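Local coordinates for glutathione S-transferase (Ceriporiopsis subvermispora, PDB 6J3F), which binds glutathione and probably catalyses its attack on electrophilic substrates, perhaps cleaving aryl ethers as in related etherase-type glutathione transferases, at residues G12-D17 with K219-P224; P22-T27 with T70-H75; E44-A49 with N140-E145; T210-V215 with A241-L246. All blocks are in the same frame, centred on the assembly; numbering follows the deposited sequence.

Interaction 1: G12-D17 with K219-P224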
loop_
_atom_site.group_PDB
_atom_site.type_symbol
_atom_site.label_atom_id
_atom_site.label_comp_id
_atom_site.label_asym_id
_atom_site.label_seq_id
_atom_site.Cartn_x
_atom_site.Cartn_y
_atom_site.Cartn_z
ATOM N N GLY A 12 21.151 10.239 18.736
ATOM C CA GLY A 12 21.936 10.846 17.683
ATOM C C GLY A 12 22.226 12.293 18.032
ATOM O O GLY A 12 21.800 12.798 19.074
ATOM N N ASN A 13 22.928 12.972 17.125
ATOM C CA ASN A 13 23.436 14.312 17.382
ATOM C C ASN A 13 22.773 15.397 16.532
ATOM O O ASN A 13 23.178 16.559 16.617
ATOM C CB ASN A 13 24.961 14.334 17.179
ATOM C CG ASN A 13 25.702 13.430 18.169
ATOM O OD1 ASN A 13 25.722 13.703 19.364
ATOM N ND2 ASN A 13 26.324 12.363 17.669
ATOM N N ALA A 14 21.767 15.063 15.719
ATOM C CA ALA A 14 21.172 16.087 14.856
ATOM C C ALA A 14 20.408 17.139 15.655
ATOM O O ALA A 14 20.303 18.289 15.220
ATOM C CB ALA A 14 20.249 15.445 13.820
ATOM N N THR A 15 19.870 16.770 16.809
ATOM C CA THR A 15 19.147 17.692 17.666
ATOM C C THR A 15 19.683 17.576 19.083
ATOM O O THR A 15 20.231 16.537 19.464
ATOM C CB THR A 15 17.630 17.412 17.707
ATOM O OG1 THR A 15 17.404 16.083 18.201
ATOM C CG2 THR A 15 16.952 17.607 16.336
ATOM N N PRO A 16 19.539 18.636 19.879
ATOM C CA PRO A 16 19.845 18.529 21.315
ATOM C C PRO A 16 19.178 17.354 22.005
ATOM O O PRO A 16 19.838 16.648 22.779
ATOM C CB PRO A 16 19.334 19.863 21.879
ATOM C CG PRO A 16 18.964 20.724 20.670
ATOM C CD PRO A 16 19.462 20.035 19.442
ATOM N N ASP A 17 17.886 17.120 21.753
ATOM C CA ASP A 17 17.157 16.116 22.530
ATOM C C ASP A 17 17.547 14.684 22.184
ATOM O O ASP A 17 17.050 13.758 22.834
ATOM C CB ASP A 17 15.647 16.291 22.359
ATOM C CG ASP A 17 15.191 16.175 20.904
ATOM O OD1 ASP A 17 15.933 15.654 20.049
ATOM O OD2 ASP A 17 14.063 16.596 20.611
ATOM N N LYS A 219 13.418 16.305 8.589
ATOM C CA LYS A 219 13.633 17.678 9.030
ATOM C C LYS A 219 14.802 17.757 10.006
ATOM O O LYS A 219 15.685 18.608 9.862
ATOM C CB LYS A 219 12.358 18.243 9.654
ATOM C CG LYS A 219 12.447 19.712 10.054
ATOM C CD LYS A 219 11.132 20.184 10.683
ATOM C CE LYS A 219 11.180 21.631 11.155
ATOM N NZ LYS A 219 9.899 22.052 11.791
ATOM N N ARG A 220 14.852 16.844 10.980
ATOM C CA ARG A 220 15.887 16.932 12.012
ATOM C C ARG A 220 17.275 16.596 11.472
ATOM O O ARG A 220 18.267 17.244 11.842
ATOM C CB ARG A 220 15.523 16.023 13.176
ATOM C CG ARG A 220 14.393 16.585 14.005
ATOM C CD ARG A 220 13.825 15.577 14.956
ATOM N NE ARG A 220 12.884 16.218 15.869
ATOM C CZ ARG A 220 13.159 16.504 17.136
ATOM N NH1 ARG A 220 14.336 16.181 17.653
ATOM N NH2 ARG A 220 12.251 17.096 17.891
ATOM N N VAL A 221 17.369 15.614 10.580
ATOM C CA VAL A 221 18.673 15.112 10.154
ATOM C C VAL A 221 19.233 15.889 8.969
ATOM O O VAL A 221 20.440 16.150 8.909
ATOM C CB VAL A 221 18.573 13.613 9.849
ATOM C CG1 VAL A 221 19.838 13.126 9.173
ATOM C CG2 VAL A 221 18.333 12.856 11.132
ATOM N N LEU A 222 18.400 16.258 7.991
ATOM C CA LEU A 222 18.868 17.231 7.006
ATOM C C LEU A 222 18.993 18.620 7.622
ATOM O O LEU A 222 19.850 19.403 7.203
ATOM C CB LEU A 222 17.944 17.269 5.785
ATOM C CG LEU A 222 17.952 15.976 4.970
ATOM C CD1 LEU A 222 17.328 16.152 3.615
ATOM C CD2 LEU A 222 19.362 15.442 4.834
ATOM N N GLY A 223 18.171 18.938 8.621
ATOM C CA GLY A 223 18.257 20.209 9.300
ATOM C C GLY A 223 17.137 21.153 8.900
ATOM O O GLY A 223 16.767 21.263 7.726
ATOM N N PRO A 224 16.575 21.856 9.881
ATOM C CA PRO A 224 15.453 22.757 9.584
ATOM C C PRO A 224 15.806 23.917 8.670
ATOM O O PRO A 224 14.905 24.490 8.052
ATOM C CB PRO A 224 15.027 23.249 10.973
ATOM C CG PRO A 224 15.479 22.182 11.887
ATOM C CD PRO A 224 16.771 21.680 11.326
#
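Asp17 and Arg220 meet in a salt bridge whose carboxylate and guanidinium lie nearly coplanar, their planes 5° apart. Most of the grip is by one nitrogen. Arg220 NH1 donates to Asp17 OD1 at 2.9 Å and to Asp17 OD2 at 3.0 Å, on the syn lone pair of each oxygen. A weak third bond joins NH2 to OD2. Thr15 lies across the arginine chain at about a right angle, with Thr15 CG2 3.6 Å from Arg220 CG. The Arg220 chain runs extended from CG to NE, which carries the charge out to the loop. At the near end of the arginine chain, Ala14 CB sits 3.3 Å from Arg220 O. Cutting Arg220 back to an alanine would probably leave the Asp17 carboxylate without its cationic mate and uncover the methyl of Thr15. Glu251 forms a second salt bridge to Arg220 NH2. The contact ties the loop between strand 5-9 and helix 22-34 to the end of helix 206-222, where Val221 and Leu222 also pack on helix 109-136.

Interaction 2: P22-T27 with T70-H75. With GSH (glutathione), chain C; EDO (1,2-ethanediol), chain H.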
loop_
_atom_site.group_PDB
_atom_site.type_symbol
_atom_site.label_atom_id
_atom_site.label_comp_id
_atom_site.label_asym_id
_atom_site.label_seq_id
_atom_site.Cartn_x
_atom_site.Cartn_y
_atom_site.Cartn_z
ATOM N N PRO A 22 13.363 7.643 12.433
ATOM C CA PRO A 22 12.006 7.647 11.873
ATOM C C PRO A 22 11.098 6.623 12.536
ATOM O O PRO A 22 9.921 6.918 12.793
ATOM C CB PRO A 22 12.251 7.329 10.390
ATOM C CG PRO A 22 13.524 6.515 10.403
ATOM C CD PRO A 22 14.357 7.174 11.449
ATOM N N ASN A 23 11.619 5.424 12.833
ATOM C CA ASN A 23 10.780 4.370 13.388
ATOM C C ASN A 23 10.488 4.606 14.862
ATOM O O ASN A 23 9.373 4.310 15.323
ATOM C CB ASN A 23 11.416 2.994 13.178
ATOM C CG ASN A 23 11.297 2.505 11.731
ATOM O OD1 ASN A 23 10.200 2.255 11.227
ATOM N ND2 ASN A 23 12.433 2.356 11.062
ATOM N N THR A 24 11.453 5.137 15.625
ATOM C CA THR A 24 11.137 5.379 17.030
ATOM C C THR A 24 10.295 6.630 17.205
ATOM O O THR A 24 9.498 6.701 18.144
ATOM C CB THR A 24 12.396 5.484 17.894
ATOM O OG1 THR A 24 13.114 6.690 17.587
ATOM C CG2 THR A 24 13.271 4.279 17.670
ATOM N N TRP A 25 10.443 7.617 16.319
ATOM C CA TRP A 25 9.554 8.765 16.415
ATOM C C TRP A 25 8.105 8.351 16.210
ATOM O O TRP A 25 7.209 8.914 16.852
ATOM C CB TRP A 25 9.955 9.851 15.420
ATOM C CG TRP A 25 10.810 10.907 16.039
ATOM C CD1 TRP A 25 12.154 11.095 15.859
ATOM C CD2 TRP A 25 10.387 11.909 16.969
ATOM N NE1 TRP A 25 12.587 12.163 16.612
ATOM C CE2 TRP A 25 11.519 12.686 17.295
ATOM C CE3 TRP A 25 9.158 12.236 17.546
ATOM C CZ2 TRP A 25 11.458 13.760 18.178
ATOM C CZ3 TRP A 25 9.099 13.308 18.424
ATOM C CH2 TRP A 25 10.244 14.058 18.728
ATOM N N LYS A 26 7.845 7.352 15.361
ATOM C CA LYS A 26 6.467 6.886 15.225
ATOM C C LYS A 26 5.897 6.508 16.583
ATOM O O LYS A 26 4.788 6.928 16.938
ATOM C CB LYS A 26 6.376 5.714 14.250
ATOM C CG LYS A 26 6.506 6.120 12.801
ATOM C CD LYS A 26 6.334 4.925 11.889
ATOM C CE LYS A 26 7.523 3.997 11.971
ATOM N NZ LYS A 26 7.293 2.673 11.339
ATOM N N THR A 27 6.672 5.747 17.379
ATOM C CA THR A 27 6.253 5.379 18.736
ATOM C C THR A 27 6.373 6.550 19.709
ATOM O O THR A 27 5.563 6.654 20.630
ATOM C CB THR A 27 7.067 4.181 19.251
ATOM O OG1 THR A 27 6.892 3.067 18.369
ATOM C CG2 THR A 27 6.604 3.756 20.645
ATOM N N THR A 70 15.228 -4.722 16.145
ATOM C CA THR A 70 15.136 -3.303 15.842
ATOM C C THR A 70 14.541 -2.541 17.016
ATOM O O THR A 70 13.936 -3.111 17.931
ATOM C CB THR A 70 14.274 -3.027 14.604
ATOM O OG1 THR A 70 12.962 -3.570 14.820
ATOM C CG2 THR A 70 14.907 -3.631 13.338
ATOM N N LEU A 71 14.732 -1.229 16.967
ATOM C CA LEU A 71 14.035 -0.307 17.842
ATOM C C LEU A 71 12.997 0.364 16.947
ATOM O O LEU A 71 13.200 0.434 15.735
ATOM C CB LEU A 71 15.011 0.687 18.477
ATOM C CG LEU A 71 15.970 0.076 19.513
ATOM C CD1 LEU A 71 16.639 1.170 20.344
ATOM C CD2 LEU A 71 15.246 -0.924 20.416
ATOM N N PRO A 72 11.885 0.861 17.517
ATOM C CA PRO A 72 11.591 1.008 18.943
ATOM C C PRO A 72 11.128 -0.264 19.578
ATOM O O PRO A 72 10.687 -1.158 18.869
ATOM C CB PRO A 72 10.463 2.038 18.962
ATOM C CG PRO A 72 9.758 1.820 17.659
ATOM C CD PRO A 72 10.802 1.386 16.672
ATOM N N VAL A 73 11.243 -0.319 20.903
ATOM C CA VAL A 73 10.653 -1.358 21.736
ATOM C C VAL A 73 10.144 -0.682 23.001
ATOM O O VAL A 73 10.685 0.336 23.438
ATOM C CB VAL A 73 11.675 -2.462 22.065
ATOM C CG1 VAL A 73 11.194 -3.354 23.193
ATOM C CG2 VAL A 73 11.971 -3.284 20.828
ATOM N N ILE A 74 9.070 -1.218 23.575
ATOM C CA ILE A 74 8.651 -0.763 24.891
ATOM C C ILE A 74 8.530 -1.963 25.810
ATOM O O ILE A 74 8.197 -3.070 25.374
ATOM C CB ILE A 74 7.324 0.035 24.874
ATOM C CG1 ILE A 74 6.167 -0.843 24.405
ATOM C CG2 ILE A 74 7.480 1.313 24.055
ATOM C CD1 ILE A 74 4.821 -0.373 24.873
ATOM N N HIS A 75 8.819 -1.732 27.092
ATOM C CA HIS A 75 8.493 -2.661 28.167
ATOM C C HIS A 75 7.532 -1.975 29.120
ATOM O O HIS A 75 7.796 -0.856 29.572
ATOM C CB HIS A 75 9.729 -3.130 28.945
ATOM C CG HIS A 75 9.395 -4.024 30.102
ATOM N ND1 HIS A 75 9.060 -5.354 29.943
ATOM C CD2 HIS A 75 9.310 -3.773 31.431
ATOM C CE1 HIS A 75 8.792 -5.885 31.123
ATOM N NE2 HIS A 75 8.941 -4.949 32.042
HETATM N N1 GSH C . 9.267 -2.344 11.272
HETATM C CA1 GSH C . 10.038 -1.740 12.341
HETATM C C1 GSH C . 9.201 -0.717 13.073
HETATM O O11 GSH C . 9.342 -0.589 14.316
HETATM O O12 GSH C . 8.377 -0.034 12.418
HETATM C CB1 GSH C . 11.321 -1.139 11.768
HETATM C CG1 GSH C . 12.211 -0.642 12.897
HETATM C CD1 GSH C . 13.622 -0.327 12.445
HETATM O OE1 GSH C . 14.038 -0.717 11.364
HETATM N N2 GSH C . 14.342 0.381 13.309
HETATM C CA2 GSH C . 15.746 0.688 13.101
HETATM C C2 GSH C . 16.671 -0.276 13.801
HETATM O O2 GSH C . 16.575 -0.454 15.004
HETATM C CB2 GSH C . 16.032 2.108 13.584
HETATM S SG2 GSH C . 15.303 3.361 12.494
HETATM N N3 GSH C . 17.579 -0.913 13.061
HETATM C CA3 GSH C . 18.539 -1.833 13.647
HETATM C C3 GSH C . 19.705 -2.173 12.736
HETATM O O31 GSH C . 19.773 -1.646 11.595
HETATM O O32 GSH C . 20.573 -2.974 13.161
HETATM C C1 EDO H . 13.974 0.582 6.608
HETATM O O1 EDO H . 13.642 -0.005 5.341
HETATM C C2 EDO H . 12.768 0.588 7.549
HETATM O O2 EDO H . 13.245 0.908 8.862
#
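The glutathione site of the thioredoxin-like domain is built here, where the cis-proline loop meets the first turns of helix 22-34. The peptide bond between Leu71 and Pro72 is cis, as is usual in this fold. Leu71 then pairs with the glutathione backbone in both directions. Leu71 N donates to GSH O2 at 2.8 Å, and GSH N2 donates to Leu71 O at 2.7 Å. On the helix side, Lys26 NZ bonds to GSH O12 at 3.1 Å and to Asn23 OD1 at 2.9 Å, the latter in the carbonyl plane of the amide. Ser86 OG is its further partner. Asn23 CG lies 3.5 Å from GSH CG1, and Asn23 ND2 bonds to a 1,2-ethanediol, probably from the crystallisation liquor. With a leucine in place of Asn23, Lys26 NZ would probably keep Ser86 and the ligand carboxylate but lose one of the bonds that fix it. The Pro72 ring packs against the side of helix 22-34. Pro72 CG lies 3.2 Å from Thr27 OG1, and Pro72 CB is 3.8 Å from Thr24 CG2. Thr24 has OG1 between its backbone N and carbonyl carbon (chi1 69°), which turns the methyl to Pro72 while the hydroxyl bonds to Asp9. Phe7 of strand 5-9 packs on Thr24, Thr27 and Pro72. Helix 86-96 adds Ser86 and Ile89, and Trp214 of helix 206-222 touches Pro22 and Asn23.

Interaction 3: E44-A49 with N140-E145. With GSH (glutathione), chain C; EDO (1,2-ethanediol), chain D.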
loop_
_atom_site.group_PDB
_atom_site.type_symbol
_atom_site.label_atom_id
_atom_site.label_comp_id
_atom_site.label_asym_id
_atom_site.label_seq_id
_atom_site.Cartn_x
_atom_site.Cartn_y
_atom_site.Cartn_z
ATOM N N GLU A 44 22.761 2.384 21.580
ATOM C CA GLU A 44 23.476 2.474 20.318
ATOM C C GLU A 44 23.123 1.273 19.450
ATOM O O GLU A 44 22.759 0.206 19.957
ATOM C CB GLU A 44 24.995 2.531 20.554
ATOM C CG GLU A 44 25.452 3.589 21.567
ATOM C CD GLU A 44 25.480 5.009 20.997
ATOM O OE1 GLU A 44 25.428 5.167 19.756
ATOM O OE2 GLU A 44 25.561 5.972 21.792
ATOM N N TYR A 45 23.226 1.457 18.132
ATOM C CA TYR A 45 22.939 0.411 17.158
ATOM C C TYR A 45 23.581 -0.918 17.539
ATOM O O TYR A 45 22.855 -1.907 17.707
ATOM C CB TYR A 45 23.393 0.814 15.753
ATOM C CG TYR A 45 22.342 1.497 14.889
ATOM C CD1 TYR A 45 22.139 2.868 14.961
ATOM C CD2 TYR A 45 21.586 0.773 13.974
ATOM C CE1 TYR A 45 21.190 3.498 14.164
ATOM C CE2 TYR A 45 20.633 1.391 13.164
ATOM C CZ TYR A 45 20.440 2.753 13.265
ATOM O OH TYR A 45 19.514 3.381 12.468
ATOM N N PRO A 46 24.906 -1.004 17.717
ATOM C CA PRO A 46 25.511 -2.325 17.946
ATOM C C PRO A 46 25.002 -3.039 19.201
ATOM O O PRO A 46 25.225 -4.248 19.326
ATOM C CB PRO A 46 27.004 -2.003 18.057
ATOM C CG PRO A 46 27.023 -0.609 18.596
ATOM C CD PRO A 46 25.905 0.075 17.904
ATOM N N ASP A 47 24.325 -2.338 20.116
ATOM C CA ASP A 47 23.780 -2.927 21.336
ATOM C C ASP A 47 22.299 -3.298 21.224
ATOM O O ASP A 47 21.739 -3.864 22.172
ATOM C CB ASP A 47 23.960 -1.964 22.521
ATOM C CG ASP A 47 25.381 -1.462 22.672
ATOM O OD1 ASP A 47 26.332 -2.272 22.510
ATOM O OD2 ASP A 47 25.530 -0.245 22.959
ATOM N N ILE A 48 21.643 -2.983 20.108
ATOM C CA ILE A 48 20.209 -3.236 20.006
ATOM C C ILE A 48 19.909 -4.718 20.185
ATOM O O ILE A 48 19.061 -5.099 20.997
ATOM C CB ILE A 48 19.658 -2.721 18.668
ATOM C CG1 ILE A 48 19.657 -1.187 18.628
ATOM C CG2 ILE A 48 18.293 -3.318 18.433
ATOM C CD1 ILE A 48 19.274 -0.635 17.277
ATOM N N ALA A 49 20.586 -5.580 19.422
ATOM C CA ALA A 49 20.300 -7.007 19.528
ATOM C C ALA A 49 20.579 -7.511 20.939
ATOM O O ALA A 49 19.805 -8.300 21.489
ATOM C CB ALA A 49 21.110 -7.795 18.499
ATOM N N ASN A 140 26.675 8.696 17.154
ATOM C CA ASN A 140 27.820 8.497 18.039
ATOM C C ASN A 140 28.729 7.410 17.467
ATOM O O ASN A 140 28.248 6.490 16.799
ATOM C CB ASN A 140 27.356 8.096 19.445
ATOM C CG ASN A 140 26.500 9.160 20.115
ATOM O OD1 ASN A 140 26.701 10.361 19.911
ATOM N ND2 ASN A 140 25.541 8.720 20.930
ATOM N N PRO A 141 30.047 7.480 17.733
ATOM C CA PRO A 141 31.000 6.648 16.961
ATOM C C PRO A 141 30.762 5.144 17.051
ATOM O O PRO A 141 30.944 4.434 16.050
ATOM C CB PRO A 141 32.364 7.046 17.551
ATOM C CG PRO A 141 32.158 8.421 18.096
ATOM C CD PRO A 141 30.735 8.438 18.615
ATOM N N ARG A 142 30.367 4.627 18.219
ATOM C CA ARG A 142 30.028 3.206 18.307
ATOM C C ARG A 142 28.924 2.836 17.312
ATOM O O ARG A 142 28.974 1.769 16.684
ATOM C CB ARG A 142 29.627 2.850 19.743
ATOM C CG ARG A 142 30.796 2.955 20.733
ATOM C CD ARG A 142 30.671 2.001 21.920
ATOM N NE ARG A 142 30.438 0.614 21.511
ATOM C CZ ARG A 142 29.340 -0.080 21.813
ATOM N NH1 ARG A 142 28.383 0.480 22.544
ATOM N NH2 ARG A 142 29.210 -1.334 21.395
ATOM N N SER A 143 27.934 3.724 17.130
ATOM C CA SER A 143 26.859 3.470 16.174
ATOM C C SER A 143 27.298 3.720 14.734
ATOM O O SER A 143 26.924 2.954 13.838
ATOM C CB SER A 143 25.634 4.323 16.516
ATOM O OG SER A 143 24.911 3.762 17.593
ATOM N N GLU A 144 28.078 4.787 14.490
ATOM C CA GLU A 144 28.589 5.064 13.143
ATOM C C GLU A 144 29.355 3.877 12.577
ATOM O O GLU A 144 29.235 3.560 11.385
ATOM C CB GLU A 144 29.495 6.294 13.163
ATOM C CG GLU A 144 29.846 6.857 11.790
ATOM C CD GLU A 144 30.916 6.074 11.019
ATOM O OE1 GLU A 144 30.959 6.201 9.770
ATOM O OE2 GLU A 144 31.727 5.353 11.650
ATOM N N GLU A 145 30.191 3.236 13.401
ATOM C CA GLU A 145 30.931 2.078 12.914
ATOM C C GLU A 145 29.967 1.008 12.426
ATOM O O GLU A 145 30.079 0.519 11.296
ATOM C CB GLU A 145 31.857 1.531 14.010
ATOM C CG GLU A 145 32.667 0.294 13.592
ATOM C CD GLU A 145 31.838 -1.005 13.583
ATOM O OE1 GLU A 145 31.959 -1.782 12.600
ATOM O OE2 GLU A 145 31.051 -1.236 14.546
HETATM N N1 GSH C . 9.267 -2.344 11.272
HETATM C CA1 GSH C . 10.038 -1.740 12.341
HETATM C C1 GSH C . 9.201 -0.717 13.073
HETATM O O11 GSH C . 9.342 -0.589 14.316
HETATM O O12 GSH C . 8.377 -0.034 12.418
HETATM C CB1 GSH C . 11.321 -1.139 11.768
HETATM C CG1 GSH C . 12.211 -0.642 12.897
HETATM C CD1 GSH C . 13.622 -0.327 12.445
HETATM O OE1 GSH C . 14.038 -0.717 11.364
HETATM N N2 GSH C . 14.342 0.381 13.309
HETATM C CA2 GSH C . 15.746 0.688 13.101
HETATM C C2 GSH C . 16.671 -0.276 13.801
HETATM O O2 GSH C . 16.575 -0.454 15.004
HETATM C CB2 GSH C . 16.032 2.108 13.584
HETATM S SG2 GSH C . 15.303 3.361 12.494
HETATM N N3 GSH C . 17.579 -0.913 13.061
HETATM C CA3 GSH C . 18.539 -1.833 13.647
HETATM C C3 GSH C . 19.705 -2.173 12.736
HETATM O O31 GSH C . 19.773 -1.646 11.595
HETATM O O32 GSH C . 20.573 -2.974 13.161
HETATM C C1 EDO D . 16.702 3.952 8.786
HETATM O O1 EDO D . 15.868 3.588 7.681
HETATM C C2 EDO D . 17.037 2.681 9.543
HETATM O O2 EDO D . 17.633 3.014 10.805
HETATM O O HOH W 1 24.282 6.960 18.147
#
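Ser143 OG works both ways between the two segments. It donates to Glu44 OE1 at 2.6 Å, on the anti lone pair, and accepts from Tyr45 N at 2.9 Å. The buried hydroxyl thus has an acceptor and a donor on the facing loop. The other carboxylate oxygen, Glu44 OE2, takes a fairly straight bond from Asn140 ND2 (2.9 Å, 161°) on its syn lone pair. A bend of the Glu44 chain at chi2 (-78°) brings the carboxylate round to these donors. A water donates to Glu44 OE1 and accepts from Asn140 N, so it links the carboxylate to the backbone just before helix 141-154. Asn140 OD1 is satisfied by Asn13.

Arg142 grips Asp47 end-on. Arg142 NH1 reaches Asp47 OD2 at 3.0 Å, and Arg142 NH2 reaches Asp47 OD1 at 3.2 Å. The carboxylate and guanidinium planes are 29° apart. Pro46 CG lies over one face of the guanidinium, 3.6 Å from Arg142 NH2.

Tyr45 meets the ligands at its ring edge. Tyr45 CE2 is 3.5 Å from GSH O31, and the Tyr45 hydroxyl donates to another 1,2-ethanediol of the same likely origin, the crystallisation liquor. Phe147 meets the ring edge-to-face. The contact is part of the interface between the thioredoxin-like N-terminal domain and the helical C-terminal domain of the glutathione transferase fold, beside the glycine end of the bound glutathione.

Interaction 4: T210-V215 with A241-L246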
loop_
_atom_site.group_PDB
_atom_site.type_symbol
_atom_site.label_atom_id
_atom_site.label_comp_id
_atom_site.label_asym_id
_atom_site.label_seq_id
_atom_site.Cartn_x
_atom_site.Cartn_y
_atom_site.Cartn_z
ATOM N N THR A 210 2.509 7.686 11.241
ATOM C CA THR A 210 3.543 7.103 10.402
ATOM C C THR A 210 4.213 8.164 9.524
ATOM O O THR A 210 5.446 8.211 9.428
ATOM C CB THR A 210 2.934 5.976 9.557
ATOM O OG1 THR A 210 2.465 4.913 10.417
ATOM C CG2 THR A 210 3.960 5.428 8.572
ATOM N N ILE A 211 3.425 9.050 8.907
ATOM C CA ILE A 211 4.002 10.024 7.990
ATOM C C ILE A 211 4.925 10.981 8.732
ATOM O O ILE A 211 6.050 11.233 8.290
ATOM C CB ILE A 211 2.904 10.785 7.225
ATOM C CG1 ILE A 211 2.077 9.815 6.389
ATOM C CG2 ILE A 211 3.548 11.823 6.305
ATOM C CD1 ILE A 211 0.814 10.401 5.907
ATOM N N VAL A 212 4.475 11.523 9.869
ATOM C CA VAL A 212 5.247 12.585 10.523
ATOM C C VAL A 212 6.526 12.042 11.149
ATOM O O VAL A 212 7.533 12.759 11.245
ATOM C CB VAL A 212 4.387 13.320 11.565
ATOM C CG1 VAL A 212 3.275 14.107 10.849
ATOM C CG2 VAL A 212 3.798 12.326 12.555
ATOM N N GLY A 213 6.509 10.786 11.594
ATOM C CA GLY A 213 7.715 10.196 12.148
ATOM C C GLY A 213 8.818 10.088 11.112
ATOM O O GLY A 213 9.990 10.324 11.410
ATOM N N TRP A 214 8.451 9.750 9.874
ATOM C CA TRP A 214 9.430 9.755 8.802
ATOM C C TRP A 214 9.772 11.175 8.371
ATOM O O TRP A 214 10.932 11.454 8.033
ATOM C CB TRP A 214 8.912 8.926 7.623
ATOM C CG TRP A 214 8.910 7.475 7.910
ATOM C CD1 TRP A 214 7.901 6.749 8.511
ATOM C CD2 TRP A 214 9.979 6.548 7.658
ATOM N NE1 TRP A 214 8.284 5.425 8.641
ATOM C CE2 TRP A 214 9.549 5.273 8.124
ATOM C CE3 TRP A 214 11.251 6.665 7.080
ATOM C CZ2 TRP A 214 10.351 4.133 8.030
ATOM C CZ3 TRP A 214 12.050 5.533 6.991
ATOM C CH2 TRP A 214 11.595 4.280 7.463
ATOM N N VAL A 215 8.796 12.088 8.399
ATOM C CA VAL A 215 9.055 13.446 7.929
ATOM C C VAL A 215 9.925 14.196 8.931
ATOM O O VAL A 215 10.887 14.866 8.548
ATOM C CB VAL A 215 7.734 14.187 7.620
ATOM C CG1 VAL A 215 7.968 15.690 7.547
ATOM C CG2 VAL A 215 7.195 13.720 6.289
ATOM N N ALA A 241 4.534 20.030 5.621
ATOM C CA ALA A 241 4.775 21.051 6.635
ATOM C C ALA A 241 3.558 21.219 7.535
ATOM O O ALA A 241 3.673 21.264 8.766
ATOM C CB ALA A 241 5.118 22.377 5.952
ATOM N N LYS A 242 2.371 21.314 6.926
ATOM C CA LYS A 242 1.154 21.491 7.713
ATOM C C LYS A 242 0.873 20.282 8.594
ATOM O O LYS A 242 0.357 20.441 9.709
ATOM C CB LYS A 242 -0.040 21.796 6.797
ATOM C CG LYS A 242 0.139 23.087 5.976
ATOM C CD LYS A 242 -1.167 23.621 5.417
ATOM C CE LYS A 242 -1.059 23.992 3.957
ATOM N NZ LYS A 242 -2.415 23.908 3.348
ATOM N N GLN A 243 1.230 19.077 8.144
ATOM C CA GLN A 243 1.062 17.906 9.007
ATOM C C GLN A 243 2.007 17.949 10.198
ATOM O O GLN A 243 1.617 17.588 11.320
ATOM C CB GLN A 243 1.276 16.625 8.221
ATOM C CG GLN A 243 0.034 16.119 7.576
ATOM C CD GLN A 243 0.168 14.669 7.229
ATOM O OE1 GLN A 243 0.361 14.316 6.059
ATOM N NE2 GLN A 243 0.104 13.799 8.256
ATOM N N LEU A 244 3.253 18.379 9.980
ATOM C CA LEU A 244 4.168 18.558 11.104
ATOM C C LEU A 244 3.589 19.540 12.113
ATOM O O LEU A 244 3.538 19.258 13.318
ATOM C CB LEU A 244 5.537 19.045 10.619
ATOM C CG LEU A 244 6.447 17.997 9.998
ATOM C CD1 LEU A 244 7.913 18.492 9.906
ATOM C CD2 LEU A 244 6.354 16.727 10.789
ATOM N N ALA A 245 3.139 20.703 11.630
ATOM C CA ALA A 245 2.502 21.681 12.507
ATOM C C ALA A 245 1.402 21.047 13.360
ATOM O O ALA A 245 1.334 21.286 14.574
ATOM C CB ALA A 245 1.955 22.840 11.670
ATOM N N LEU A 246 0.551 20.206 12.752
ATOM C CA LEU A 246 -0.543 19.577 13.503
ATOM C C LEU A 246 -0.034 18.766 14.687
ATOM O O LEU A 246 -0.735 18.630 15.704
ATOM C CB LEU A 246 -1.366 18.664 12.594
ATOM C CG LEU A 246 -2.446 19.292 11.719
ATOM C CD1 LEU A 246 -3.199 18.214 10.931
ATOM C CD2 LEU A 246 -3.382 20.100 12.581
#
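Segments 210-215 and 241-246, of helices 206-222 and 239-246, cross steeply. The axes of these short pieces come within 9.8 Å, with 104° between their N-to-C directions. Both belong to the all-helical C-terminal domain of the glutathione transferase fold. The backbones come nearest at Val212 and Leu244, whose CA atoms are 6.1 Å apart. The five residues that touch are all buried, and the packing is chiefly apolar.

The methyls of Leu244 meet Val212 and Val215, about one turn apart on the other helix. The Val212 and Leu244 side chains lie alongside one another, running in opposite senses, and Val212 CB lies 4.0 Å from Leu244 CD2. Val212 CG1 also rests 3.9 Å from Gln243 O. On the flank, Gln243 has an extended chain beyond CG and crosses Ile211 at about a right angle, with its amide lying against aliphatic carbon. Gln243 OE1 is 3.9 Å from Ile211 CD1.

Neighbours close the core round this crossing. Trp229 of helix 227-232 touches both Val215 and Leu244, Phe119 of helix 109-136 packs on Ile211, and Tyr29 of helix 22-34 packs on Val212. The Val215 methyl CG1 stands anti to its own backbone N (chi1 163°), and it meets Leu244 CD1 at 3.7 Å.

From the N terminus, the loop at 12-17 opens interaction 1, which closes only at 219-224 and brings the loop before helix 22-34 to the C-terminal domain. Interactions 2 and 3 both lie within this span. They cross: 22-27 opens first, 44-49 follows, 70-75 closes interaction 2 and 140-145 closes interaction 3. Interaction 2 joins parts of the N-terminal domain, while interaction 3 bridges to the C-terminal one; both touch glutathione. Interaction 4 starts at 210-215, before interaction 1 closes, and ends at 241-246, so these two cross. It joins two helices inside the C-terminal domain. Trp25 packs on Arg220, and Trp214 on Pro22, joining the helices of the two domains.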